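Local coordinates for protein acetylxylan esterase A (Aspergillus awamori, PDB 5X6S) that removes acetyl side groups from the backbone of acetylated xylans, acting as a secreted serine esterase of carbohydrate esterase family 1, at residues 130-134 with 183-187; 7-12 with 97-101; 74-78 with 120-124; 16-22 with 64-70. All coordinates share one frame; numbering follows the deposited sequence.

From the N terminus, residues 7-12 lead from strand 3-7 toward strand 18-23 and contact helix 91-106 at residues 97-101, which closes interaction 2. Interaction 4 is nested inside that loop: strands 18-23 and 63-68 pair near one side of the central sheet. The two touch where M98 packs on V17 and M19. Interaction 3 begins at 74-78, before interaction 2 has closed, and ends on helix 120-131, so these two cross. It touches interaction 4 through W76, which lies on P67. Interaction 1 comes last. It joins the end of helix 120-131 to the loop at 183-187, and both it and interaction 2 touch the second subunit.

Interaction 1 of 4, residues 130-134 with 183-187; sequences ATYPE and MYSGY. With NA (sodium ion), chain G.
P133 CG lies over one face of the Y187 ring, 3.4 Å from CE2. This is the tight part of the contact. CB of P133 also reaches the ring. Y184 stands next to Y187. Its ring turns its edge to P133 CG, 4.1 Å from CD2, and carries Y187 CB over one face. Both tyrosines have CG anti to the backbone N (chi1 -170° in Y184 and -179° in Y187), and both first bonds point toward 130-134. The type II turn from Y184 to Y187 brings the two rings to the same side. It is closed by Y187 N to Y184 O at 3.1 Å, and G186 takes its positive-phi corner. In this alpha/beta-hydrolase, the contact joins the end of helix 120-131 to the loop between helix 173-182 and strand 193-199. At the helix end, M183 SD meets A130 CB at 3.7 Å, and M183 CB rests against T131 CG2. The polar side is looser. OE1 of E134 approaches the edge of the Y184 ring, 3.8 Å from CE2, with the carboxylate steeply turned against it. OE1 is buried here and finds no polar partner. The tyrosine hydroxyls are held outside the two segments: Y187 OH by S190 O, Y184 OH by S111 OG of the second subunit. On the subunit boundary E134 O binds a sodium ion at 2.9 Å, together with two waters and E134 O of the second subunit.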
loop_
_atom_site.group_PDB
_atom_site.type_symbol
_atom_site.label_atom_id
_atom_site.label_comp_id
_atom_site.label_asym_id
_atom_site.label_seq_id
_atom_site.Cartn_x
_atom_site.Cartn_y
_atom_site.Cartn_z
ATOM N N ALA A 130 8.707 -8.658 5.015
ATOM C CA ALA A 130 9.936 -7.867 5.089
ATOM C C ALA A 130 10.384 -7.298 3.749
ATOM O O ALA A 130 10.945 -6.190 3.700
ATOM C CB ALA A 130 11.036 -8.722 5.654
ATOM N N THR A 131 10.181 -8.043 2.671
ATOM C CA THR A 131 10.705 -7.638 1.352
ATOM C C THR A 131 9.688 -6.796 0.561
ATOM O O THR A 131 10.098 -5.892 -0.157
ATOM C CB THR A 131 11.137 -8.842 0.489
ATOM O OG1 THR A 131 10.104 -9.838 0.478
ATOM C CG2 THR A 131 12.459 -9.463 0.990
ATOM N N TYR A 132 8.386 -7.122 0.666
ATOM C CA TYR A 132 7.275 -6.371 0.020
ATOM C C TYR A 132 6.222 -5.884 1.049
ATOM O O TYR A 132 5.030 -6.103 0.886
ATOM C CB TYR A 132 6.678 -7.174 -1.190
ATOM C CG TYR A 132 7.781 -7.530 -2.119
ATOM C CD1 TYR A 132 8.143 -6.671 -3.161
ATOM C CD2 TYR A 132 8.564 -8.673 -1.904
ATOM C CE1 TYR A 132 9.217 -6.957 -3.967
ATOM C CE2 TYR A 132 9.641 -8.970 -2.717
ATOM C CZ TYR A 132 9.971 -8.082 -3.738
ATOM O OH TYR A 132 11.067 -8.351 -4.515
ATOM N N PRO A 133 6.676 -5.206 2.149
ATOM C CA PRO A 133 5.714 -4.764 3.190
ATOM C C PRO A 133 4.548 -3.931 2.648
ATOM O O PRO A 133 3.434 -4.031 3.154
ATOM C CB PRO A 133 6.585 -3.915 4.129
ATOM C CG PRO A 133 7.758 -3.484 3.278
ATOM C CD PRO A 133 8.032 -4.699 2.433
ATOM N N GLU A 134 4.808 -3.165 1.581
ATOM C CA GLU A 134 3.826 -2.294 0.915
ATOM C C GLU A 134 2.607 -3.006 0.357
ATOM O O GLU A 134 1.583 -2.390 0.197
ATOM C CB GLU A 134 4.488 -1.471 -0.213
ATOM C CG GLU A 134 4.918 -2.250 -1.491
ATOM C CD GLU A 134 6.247 -2.993 -1.400
ATOM O OE1 GLU A 134 6.864 -3.000 -0.307
ATOM O OE2 GLU A 134 6.696 -3.583 -2.421
ATOM N N MET A 183 16.123 -5.811 4.448
ATOM C CA MET A 183 15.493 -6.441 3.281
ATOM C C MET A 183 14.784 -5.398 2.398
ATOM O O MET A 183 14.513 -5.664 1.230
ATOM C CB MET A 183 14.520 -7.515 3.732
ATOM C CG MET A 183 15.223 -8.567 4.579
ATOM S SD MET A 183 14.322 -10.108 4.725
ATOM C CE MET A 183 15.522 -11.006 5.676
ATOM N N TYR A 184 14.391 -4.272 2.969
ATOM C CA TYR A 184 14.006 -3.120 2.183
ATOM C C TYR A 184 14.610 -1.881 2.850
ATOM O O TYR A 184 13.894 -1.140 3.544
ATOM C CB TYR A 184 12.462 -2.998 2.055
ATOM C CG TYR A 184 11.961 -1.973 1.076
ATOM C CD1 TYR A 184 12.817 -1.072 0.449
ATOM C CD2 TYR A 184 10.590 -1.898 0.748
ATOM C CE1 TYR A 184 12.338 -0.145 -0.449
ATOM C CE2 TYR A 184 10.110 -0.952 -0.123
ATOM C CZ TYR A 184 10.970 -0.060 -0.719
ATOM O OH TYR A 184 10.490 0.917 -1.579
ATOM N N SER A 185 15.905 -1.625 2.643
ATOM C CA SER A 185 16.509 -0.530 3.438
ATOM C C SER A 185 15.933 0.832 3.127
ATOM O O SER A 185 15.653 1.172 1.955
ATOM C CB SER A 185 18.050 -0.487 3.468
ATOM O OG SER A 185 18.566 -0.314 2.206
ATOM N N GLY A 186 15.697 1.580 4.192
ATOM C CA GLY A 186 15.162 2.922 4.067
ATOM C C GLY A 186 13.654 3.004 4.030
ATOM O O GLY A 186 13.082 4.083 4.115
ATOM N N TYR A 187 12.984 1.851 3.919
ATOM C CA TYR A 187 11.538 1.842 3.857
ATOM C C TYR A 187 10.954 2.254 5.169
ATOM O O TYR A 187 11.315 1.691 6.176
ATOM C CB TYR A 187 10.992 0.430 3.556
ATOM C CG TYR A 187 9.491 0.381 3.452
ATOM C CD1 TYR A 187 8.845 0.929 2.341
ATOM C CD2 TYR A 187 8.720 -0.247 4.411
ATOM C CE1 TYR A 187 7.478 0.862 2.192
ATOM C CE2 TYR A 187 7.306 -0.294 4.284
ATOM C CZ TYR A 187 6.697 0.243 3.157
ATOM O OH TYR A 187 5.324 0.217 2.976
HETATM NA NA NA G . -0.128 -0.149 -0.638
HETATM O O HOH W 1 1.839 1.007 -1.377
HETATM O O HOH W 2 -1.545 -1.446 -0.093
#

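Interaction 2 of 4, residues 7-12 with 97-101; sequences VTDFGD and NMVTW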
loop_
_atom_site.group_PDB
_atom_site.type_symbol
_atom_site.label_atom_id
_atom_site.label_comp_id
_atom_site.label_asym_id
_atom_site.label_seq_id
_atom_site.Cartn_x
_atom_site.Cartn_y
_atom_site.Cartn_z
ATOM N N VAL A 7 -1.724 -19.163 -13.997
ATOM C CA VAL A 7 -1.428 -17.931 -14.661
ATOM C C VAL A 7 0.051 -17.903 -14.955
ATOM O O VAL A 7 0.889 -18.114 -14.080
ATOM C CB VAL A 7 -1.853 -16.680 -13.848
ATOM C CG1 VAL A 7 -1.417 -15.409 -14.561
ATOM C CG2 VAL A 7 -3.362 -16.719 -13.546
ATOM N N THR A 8 0.370 -17.616 -16.205
ATOM C CA THR A 8 1.718 -17.761 -16.699
ATOM C C THR A 8 2.403 -16.491 -17.050
ATOM O O THR A 8 3.627 -16.454 -17.125
ATOM C CB THR A 8 1.762 -18.713 -17.912
ATOM O OG1 THR A 8 3.106 -18.879 -18.271
ATOM C CG2 THR A 8 1.056 -18.196 -19.069
ATOM N N ASP A 9 1.692 -15.412 -17.276
ATOM C CA ASP A 9 2.462 -14.194 -17.666
ATOM C C ASP A 9 2.105 -13.069 -16.716
ATOM O O ASP A 9 1.349 -12.147 -17.065
ATOM C CB ASP A 9 2.130 -13.864 -19.132
ATOM C CG ASP A 9 2.842 -12.614 -19.658
ATOM O OD1 ASP A 9 4.103 -12.616 -19.692
ATOM O OD2 ASP A 9 2.127 -11.643 -20.078
ATOM N N PHE A 10 2.615 -13.134 -15.496
ATOM C CA PHE A 10 2.143 -12.200 -14.472
ATOM C C PHE A 10 3.171 -11.133 -14.143
ATOM O O PHE A 10 2.987 -10.395 -13.181
ATOM C CB PHE A 10 1.732 -12.956 -13.203
ATOM C CG PHE A 10 2.805 -13.842 -12.662
ATOM C CD1 PHE A 10 3.785 -13.326 -11.828
ATOM C CD2 PHE A 10 2.846 -15.208 -13.000
ATOM C CE1 PHE A 10 4.823 -14.147 -11.344
ATOM C CE2 PHE A 10 3.880 -16.029 -12.515
ATOM C CZ PHE A 10 4.820 -15.522 -11.657
ATOM N N GLY A 11 4.280 -11.099 -14.903
ATOM C CA GLY A 11 5.346 -10.160 -14.672
ATOM C C GLY A 11 6.665 -10.862 -14.512
ATOM O O GLY A 11 6.750 -12.066 -14.738
ATOM N N ASP A 12 7.698 -10.133 -14.112
ATOM C CA ASP A 12 9.049 -10.688 -14.056
ATOM C C ASP A 12 9.110 -11.925 -13.124
ATOM O O ASP A 12 8.599 -11.906 -12.004
ATOM C CB ASP A 12 10.055 -9.669 -13.604
ATOM C CG ASP A 12 10.287 -8.569 -14.665
ATOM O OD1 ASP A 12 9.886 -8.795 -15.843
ATOM O OD2 ASP A 12 10.867 -7.514 -14.309
ATOM N N ASN A 97 4.789 -9.993 -7.754
ATOM C CA ASN A 97 4.231 -9.778 -9.071
ATOM C C ASN A 97 2.903 -10.494 -9.320
ATOM O O ASN A 97 2.012 -9.997 -10.054
ATOM C CB ASN A 97 5.296 -10.078 -10.135
ATOM C CG ASN A 97 6.454 -9.113 -10.098
ATOM O OD1 ASN A 97 6.332 -8.010 -9.566
ATOM N ND2 ASN A 97 7.610 -9.528 -10.620
ATOM N N MET A 98 2.715 -11.658 -8.710
ATOM C CA MET A 98 1.431 -12.351 -8.763
ATOM C C MET A 98 0.342 -11.486 -8.126
ATOM O O MET A 98 -0.805 -11.406 -8.627
ATOM C CB MET A 98 1.499 -13.654 -7.982
ATOM C CG MET A 98 2.426 -14.665 -8.543
ATOM S SD MET A 98 2.556 -16.152 -7.541
ATOM C CE MET A 98 4.125 -16.798 -8.038
ATOM N N VAL A 99 0.684 -10.867 -7.001
ATOM C CA VAL A 99 -0.209 -9.959 -6.329
ATOM C C VAL A 99 -0.640 -8.811 -7.223
ATOM O O VAL A 99 -1.843 -8.548 -7.398
ATOM C CB VAL A 99 0.365 -9.495 -4.960
ATOM C CG1 VAL A 99 -0.403 -8.279 -4.414
ATOM C CG2 VAL A 99 0.324 -10.633 -3.999
ATOM N N THR A 100 0.338 -8.093 -7.783
ATOM C CA THR A 100 0.014 -6.889 -8.509
ATOM C C THR A 100 -0.753 -7.207 -9.783
ATOM O O THR A 100 -1.651 -6.440 -10.159
ATOM C CB THR A 100 1.262 -6.045 -8.801
ATOM O OG1 THR A 100 2.130 -6.785 -9.672
ATOM C CG2 THR A 100 1.976 -5.628 -7.462
ATOM N N TRP A 101 -0.439 -8.341 -10.413
ATOM C CA TRP A 101 -1.147 -8.811 -11.618
ATOM C C TRP A 101 -2.622 -9.046 -11.277
ATOM O O TRP A 101 -3.508 -8.626 -12.029
ATOM C CB TRP A 101 -0.553 -10.106 -12.166
ATOM C CG TRP A 101 -1.193 -10.600 -13.432
ATOM C CD1 TRP A 101 -0.890 -10.235 -14.734
ATOM C CD2 TRP A 101 -2.307 -11.473 -13.517
ATOM N NE1 TRP A 101 -1.720 -10.870 -15.604
ATOM C CE2 TRP A 101 -2.598 -11.646 -14.895
ATOM C CE3 TRP A 101 -3.080 -12.145 -12.570
ATOM C CZ2 TRP A 101 -3.634 -12.463 -15.333
ATOM C CZ3 TRP A 101 -4.079 -12.961 -13.001
ATOM C CH2 TRP A 101 -4.370 -13.096 -14.379
HETATM O O HOH W 3 -0.758 -11.027 -18.492
HETATM O O HOH W 4 2.400 -7.896 -12.121
HETATM O O HOH W 5 9.022 -6.679 -11.690
#
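The W101 indole carries V7 on one face: CG1 sits 3.7 Å from the centroid of the six-membered ring, nearly on its normal, in a CH-pi contact. In the alpha/beta-hydrolase fold this joins the loop between strands 3-7 and 18-23 to helix 91-106, which packs on the sheet. F10 CB meets the five-membered ring of W101 off-centre. The F10 ring in turn has M98 CG over one face, 3.9 Å from its centroid, and N97 CB in plane at its edge. M98 SD stands farther above, 5.0 Å from the centroid of the F10 ring, in a Met-aromatic contact. M19 of strand 18-23 touches all four apolar side chains, V7, F10, M98 and W101. F10 CG lies between its own backbone N and carbonyl carbon (chi1 55°), which sets the ring face against M98 CG; the two side chains run alongside each other. The G11 backbone passes close to the N97 side chain. Water bridges the more exposed side. One water donates to D9 O and accepts from W101 NE1; another donates to F10 O and is also bonded to T100 OG1. The direct polar link is at D12. There N97 ND2 donates to D12 O at 2.9 Å, with 154° at the hydrogen; the oxygen lies in the amide plane of N97, and the bond uses a lone pair of the D12 carbonyl.

Interaction 3 of 4, residues 74-78 with 120-124; sequences GCWDV and SGAMM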
loop_
_atom_site.group_PDB
_atom_site.type_symbol
_atom_site.label_atom_id
_atom_site.label_comp_id
_atom_site.label_asym_id
_atom_site.label_seq_id
_atom_site.Cartn_x
_atom_site.Cartn_y
_atom_site.Cartn_z
ATOM N N GLY A 74 10.418 -29.008 -3.302
ATOM C CA GLY A 74 9.248 -28.164 -3.091
ATOM C C GLY A 74 9.336 -27.118 -1.984
ATOM O O GLY A 74 8.326 -26.477 -1.671
ATOM N N CYS A 75 10.512 -26.913 -1.399
ATOM C CA CYS A 75 10.650 -25.863 -0.395
ATOM C C CYS A 75 10.779 -24.506 -1.101
ATOM O O CYS A 75 11.110 -24.450 -2.298
ATOM C CB CYS A 75 11.873 -26.048 0.482
ATOM S SG CYS A 75 11.959 -27.609 1.410
ATOM N N TRP A 76 10.595 -23.430 -0.337
ATOM C CA TRP A 76 10.827 -22.066 -0.822
ATOM C C TRP A 76 12.247 -21.551 -0.649
ATOM O O TRP A 76 12.884 -21.827 0.337
ATOM C CB TRP A 76 9.830 -21.112 -0.152
ATOM C CG TRP A 76 8.424 -21.381 -0.643
ATOM C CD1 TRP A 76 7.449 -22.139 -0.031
ATOM C CD2 TRP A 76 7.887 -20.986 -1.925
ATOM N NE1 TRP A 76 6.323 -22.206 -0.862
ATOM C CE2 TRP A 76 6.567 -21.517 -2.016
ATOM C CE3 TRP A 76 8.404 -20.244 -3.003
ATOM C CZ2 TRP A 76 5.747 -21.283 -3.116
ATOM C CZ3 TRP A 76 7.584 -19.997 -4.102
ATOM C CH2 TRP A 76 6.266 -20.541 -4.148
ATOM N N ASP A 77 12.744 -20.776 -1.622
ATOM C CA ASP A 77 13.970 -19.994 -1.417
ATOM C C ASP A 77 13.696 -18.857 -0.426
ATOM O O ASP A 77 13.030 -17.852 -0.755
ATOM C CB ASP A 77 14.537 -19.442 -2.737
ATOM C CG ASP A 77 15.819 -18.654 -2.539
ATOM O OD1 ASP A 77 16.461 -18.809 -1.451
ATOM O OD2 ASP A 77 16.160 -17.847 -3.456
ATOM N N VAL A 78 14.167 -19.061 0.794
ATOM C CA VAL A 78 14.138 -18.041 1.856
ATOM C C VAL A 78 15.592 -17.756 2.381
ATOM O O VAL A 78 15.797 -17.254 3.517
ATOM C CB VAL A 78 13.140 -18.396 2.975
ATOM C CG1 VAL A 78 11.699 -18.265 2.455
ATOM C CG2 VAL A 78 13.415 -19.808 3.537
ATOM N N SER A 120 7.761 -24.146 5.367
ATOM C CA SER A 120 8.496 -23.370 4.361
ATOM C C SER A 120 7.698 -22.151 3.892
ATOM O O SER A 120 8.234 -21.048 3.745
ATOM C CB SER A 120 8.904 -24.246 3.180
ATOM O OG SER A 120 9.878 -23.577 2.331
ATOM N N GLY A 121 6.405 -22.327 3.752
ATOM C CA GLY A 121 5.532 -21.218 3.326
ATOM C C GLY A 121 5.346 -20.191 4.401
ATOM O O GLY A 121 5.152 -19.006 4.096
ATOM N N ALA A 122 5.423 -20.622 5.671
ATOM C CA ALA A 122 5.411 -19.641 6.772
ATOM C C ALA A 122 6.731 -18.867 6.836
ATOM O O ALA A 122 6.722 -17.661 7.160
ATOM C CB ALA A 122 5.104 -20.298 8.088
ATOM N N MET A 123 7.839 -19.547 6.565
ATOM C CA MET A 123 9.130 -18.844 6.429
ATOM C C MET A 123 9.024 -17.755 5.329
ATOM O O MET A 123 9.438 -16.606 5.512
ATOM C CB MET A 123 10.228 -19.782 6.064
ATOM C CG MET A 123 10.449 -20.949 7.030
ATOM S SD MET A 123 11.883 -21.848 6.489
ATOM C CE MET A 123 11.549 -23.495 7.085
ATOM N N MET A 124 8.461 -18.144 4.197
ATOM C CA MET A 124 8.276 -17.217 3.067
ATOM C C MET A 124 7.280 -16.119 3.438
ATOM O O MET A 124 7.435 -14.956 3.016
ATOM C CB MET A 124 7.859 -17.987 1.815
ATOM C CG MET A 124 7.571 -17.070 0.603
ATOM S SD MET A 124 8.921 -15.969 0.163
ATOM C CE MET A 124 9.858 -17.046 -0.891
#
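S120 OG accepts the backbone N-H of W76 at 2.8 Å, and the bond is nearly straight (172°). The serine oxygen is anti to its own backbone N, a setting that sends it across to 74-78. It also lies near the plane of the W76 indole, at its edge, 3.7 Å from CD1. W76 CG lies beside the backbone N, and the side chain crosses M124 at about a right angle. M124 leaves the helix with CG anti to its N, then bends at both chi2 (55°) and chi3 (86°). The folded chain brings CE back to the loop, 3.3 Å from D77 O and 4.1 Å from W76 CE3. M123 is extended beyond CG; CB and SD pass V78 CG2, SD at 3.9 Å, and the end of the chain leads away. V78 spreads its two methyls over neighbouring helix residues, with CG1 3.6 Å from M124 CA and CG2 on M123. The C75-C40 disulfide and the bond from D77 OD2 to S80 OG hold the loop from its other side; the direct tie to the helix is W76 N to S120 OG. G117, S119 and G121 match GxSxG, consistent with the nucleophile elbow of alpha/beta-hydrolases. S120 is the residue after S119, the charge-relay serine by similarity.

Interaction 4 of 4, residues 16-22 with 64-70; sequences NVGMYIY and VIYPSSP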
loop_
_atom_site.group_PDB
_atom_site.type_symbol
_atom_site.label_atom_id
_atom_site.label_comp_id
_atom_site.label_asym_id
_atom_site.label_seq_id
_atom_site.Cartn_x
_atom_site.Cartn_y
_atom_site.Cartn_z
ATOM N N ASN A 16 11.117 -18.657 -12.099
ATOM C CA ASN A 16 10.115 -19.575 -12.604
ATOM C C ASN A 16 9.145 -20.181 -11.580
ATOM O O ASN A 16 8.720 -21.350 -11.672
ATOM C CB ASN A 16 10.779 -20.661 -13.449
ATOM C CG ASN A 16 9.850 -21.192 -14.502
ATOM O OD1 ASN A 16 9.041 -20.435 -15.110
ATOM N ND2 ASN A 16 9.970 -22.492 -14.778
ATOM N N VAL A 17 8.758 -19.350 -10.608
ATOM C CA VAL A 17 7.731 -19.739 -9.652
ATOM C C VAL A 17 6.390 -19.948 -10.396
ATOM O O VAL A 17 6.066 -19.148 -11.289
ATOM C CB VAL A 17 7.592 -18.653 -8.547
ATOM C CG1 VAL A 17 6.653 -19.081 -7.452
ATOM C CG2 VAL A 17 8.956 -18.296 -7.993
ATOM N N GLY A 18 5.604 -20.966 -10.025
ATOM C CA GLY A 18 4.243 -21.122 -10.600
ATOM C C GLY A 18 3.204 -20.242 -9.911
ATOM O O GLY A 18 3.338 -19.952 -8.723
ATOM N N MET A 19 2.173 -19.826 -10.633
ATOM C CA MET A 19 1.105 -19.055 -10.062
ATOM C C MET A 19 -0.227 -19.733 -10.346
ATOM O O MET A 19 -0.540 -19.984 -11.514
ATOM C CB MET A 19 1.070 -17.646 -10.637
ATOM C CG MET A 19 -0.096 -16.844 -10.160
ATOM S SD MET A 19 -0.130 -15.193 -10.825
ATOM C CE MET A 19 -1.709 -14.596 -10.233
ATOM N N TYR A 20 -0.967 -20.055 -9.306
ATOM C CA TYR A 20 -2.327 -20.580 -9.443
ATOM C C TYR A 20 -3.254 -19.724 -8.639
ATOM O O TYR A 20 -2.932 -19.338 -7.509
ATOM C CB TYR A 20 -2.446 -22.032 -8.996
ATOM C CG TYR A 20 -1.528 -22.979 -9.763
ATOM C CD1 TYR A 20 -0.191 -23.070 -9.458
ATOM C CD2 TYR A 20 -2.003 -23.738 -10.805
ATOM C CE1 TYR A 20 0.662 -23.954 -10.118
ATOM C CE2 TYR A 20 -1.170 -24.625 -11.492
ATOM C CZ TYR A 20 0.164 -24.718 -11.143
ATOM O OH TYR A 20 1.011 -25.527 -11.840
ATOM N N ILE A 21 -4.425 -19.422 -9.186
ATOM C CA ILE A 21 -5.435 -18.660 -8.448
ATOM C C ILE A 21 -6.780 -19.340 -8.363
ATOM O O ILE A 21 -7.221 -20.019 -9.307
ATOM C CB ILE A 21 -5.642 -17.241 -9.009
ATOM C CG1 ILE A 21 -6.155 -17.267 -10.444
ATOM C CG2 ILE A 21 -4.338 -16.499 -9.000
ATOM C CD1 ILE A 21 -6.537 -15.845 -10.919
ATOM N N TYR A 22 -7.432 -19.199 -7.214
ATOM C CA TYR A 22 -8.808 -19.591 -7.094
ATOM C C TYR A 22 -9.662 -18.341 -7.124
ATOM O O TYR A 22 -9.594 -17.511 -6.212
ATOM C CB TYR A 22 -9.110 -20.400 -5.839
ATOM C CG TYR A 22 -10.557 -20.856 -5.787
ATOM C CD1 TYR A 22 -10.977 -22.011 -6.448
ATOM C CD2 TYR A 22 -11.506 -20.146 -5.090
ATOM C CE1 TYR A 22 -12.345 -22.408 -6.423
ATOM C CE2 TYR A 22 -12.834 -20.541 -5.038
ATOM C CZ TYR A 22 -13.250 -21.690 -5.714
ATOM O OH TYR A 22 -14.576 -22.080 -5.648
ATOM N N VAL A 64 -7.933 -16.142 -4.060
ATOM C CA VAL A 64 -6.740 -16.781 -3.444
ATOM C C VAL A 64 -5.633 -17.028 -4.433
ATOM O O VAL A 64 -5.900 -17.521 -5.538
ATOM C CB VAL A 64 -7.062 -18.151 -2.735
ATOM C CG1 VAL A 64 -5.902 -18.532 -1.763
ATOM C CG2 VAL A 64 -8.405 -18.118 -2.030
ATOM N N ILE A 65 -4.402 -16.658 -4.085
ATOM C CA ILE A 65 -3.230 -16.902 -4.934
ATOM C C ILE A 65 -2.404 -17.962 -4.256
ATOM O O ILE A 65 -2.123 -17.839 -3.072
ATOM C CB ILE A 65 -2.331 -15.655 -5.141
ATOM C CG1 ILE A 65 -3.097 -14.551 -5.877
ATOM C CG2 ILE A 65 -1.048 -16.060 -5.896
ATOM C CD1 ILE A 65 -2.362 -13.182 -5.835
ATOM N N TYR A 66 -2.037 -19.006 -5.008
ATOM C CA TYR A 66 -1.270 -20.128 -4.474
ATOM C C TYR A 66 0.022 -20.194 -5.255
ATOM O O TYR A 66 0.052 -20.797 -6.347
ATOM C CB TYR A 66 -2.073 -21.472 -4.606
ATOM C CG TYR A 66 -3.426 -21.507 -3.934
ATOM C CD1 TYR A 66 -3.567 -21.860 -2.571
ATOM C CD2 TYR A 66 -4.586 -21.208 -4.649
ATOM C CE1 TYR A 66 -4.809 -21.931 -1.957
ATOM C CE2 TYR A 66 -5.835 -21.269 -4.040
ATOM C CZ TYR A 66 -5.961 -21.590 -2.711
ATOM O OH TYR A 66 -7.215 -21.608 -2.157
ATOM N N PRO A 67 1.107 -19.567 -4.748
ATOM C CA PRO A 67 2.389 -19.662 -5.462
ATOM C C PRO A 67 2.894 -21.097 -5.369
ATOM O O PRO A 67 2.501 -21.805 -4.468
ATOM C CB PRO A 67 3.324 -18.721 -4.661
ATOM C CG PRO A 67 2.378 -17.784 -3.916
ATOM C CD PRO A 67 1.234 -18.736 -3.540
ATOM N N SER A 68 3.721 -21.508 -6.345
ATOM C CA SER A 68 4.173 -22.902 -6.425
ATOM C C SER A 68 5.680 -22.958 -6.627
ATOM O O SER A 68 6.202 -22.478 -7.619
ATOM C CB SER A 68 3.474 -23.620 -7.559
ATOM O OG SER A 68 3.351 -24.955 -7.235
ATOM N N SER A 69 6.374 -23.556 -5.684
ATOM C CA SER A 69 7.831 -23.568 -5.697
ATOM C C SER A 69 8.364 -24.231 -6.962
ATOM O O SER A 69 7.826 -25.264 -7.397
ATOM C CB SER A 69 8.405 -24.282 -4.495
ATOM O OG SER A 69 9.816 -24.327 -4.605
ATOM N N PRO A 70 9.395 -23.616 -7.566
ATOM C CA PRO A 70 10.001 -24.204 -8.744
ATOM C C PRO A 70 11.034 -25.279 -8.408
ATOM O O PRO A 70 11.578 -25.900 -9.351
ATOM C CB PRO A 70 10.725 -23.021 -9.391
ATOM C CG PRO A 70 11.143 -22.179 -8.199
ATOM C CD PRO A 70 10.011 -22.315 -7.206
#
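Y20 and Y66 face each other as an antiparallel hydrogen-bonded pair, and each turns a ring edge to the other strand. The Y20 ring has Y66 O in plane at its edge, and its CE1 meets S68 CB at 3.8 Å. The Y66 ring takes Y22 CB at its edge, 3.8 Å from CE2, while V64 CG1 of its own strand lies over one face. Both tyrosines keep CG beside the backbone N (chi1 -58° in each), on the face shared with Y22, V64 and S68. The Y66 ring runs along its strand, while the Y20 ring rises off the sheet at a slant, and the two head opposite ways. Y22 CG is anti to N, which carries the ring off toward helix 53-60, where its hydroxyl bonds E58 OE2. On the other face I21 CG2 touches I65 CG1 at a slant, 3.9 Å apart. M19 and P67 share this face; helix 91-106 covers M19 and I65. Before the strand, V17 CG1 leans on S68 O at 3.4 Å. Strands 18-23 and 63-68 are neighbours in the mixed sheet of the alpha/beta-hydrolase fold. Six backbone bonds join the two segments. Y66 N to Y20 O is the shortest at 2.7 Å, with the donor almost straight onto the carbonyl oxygen. Y20 N to Y66 O is longer at 3.2 Å, and its donor stands above the carbonyl plane. The polar grip therefore comes from the backbone, and the side chains add mostly apolar and ring-edge contacts.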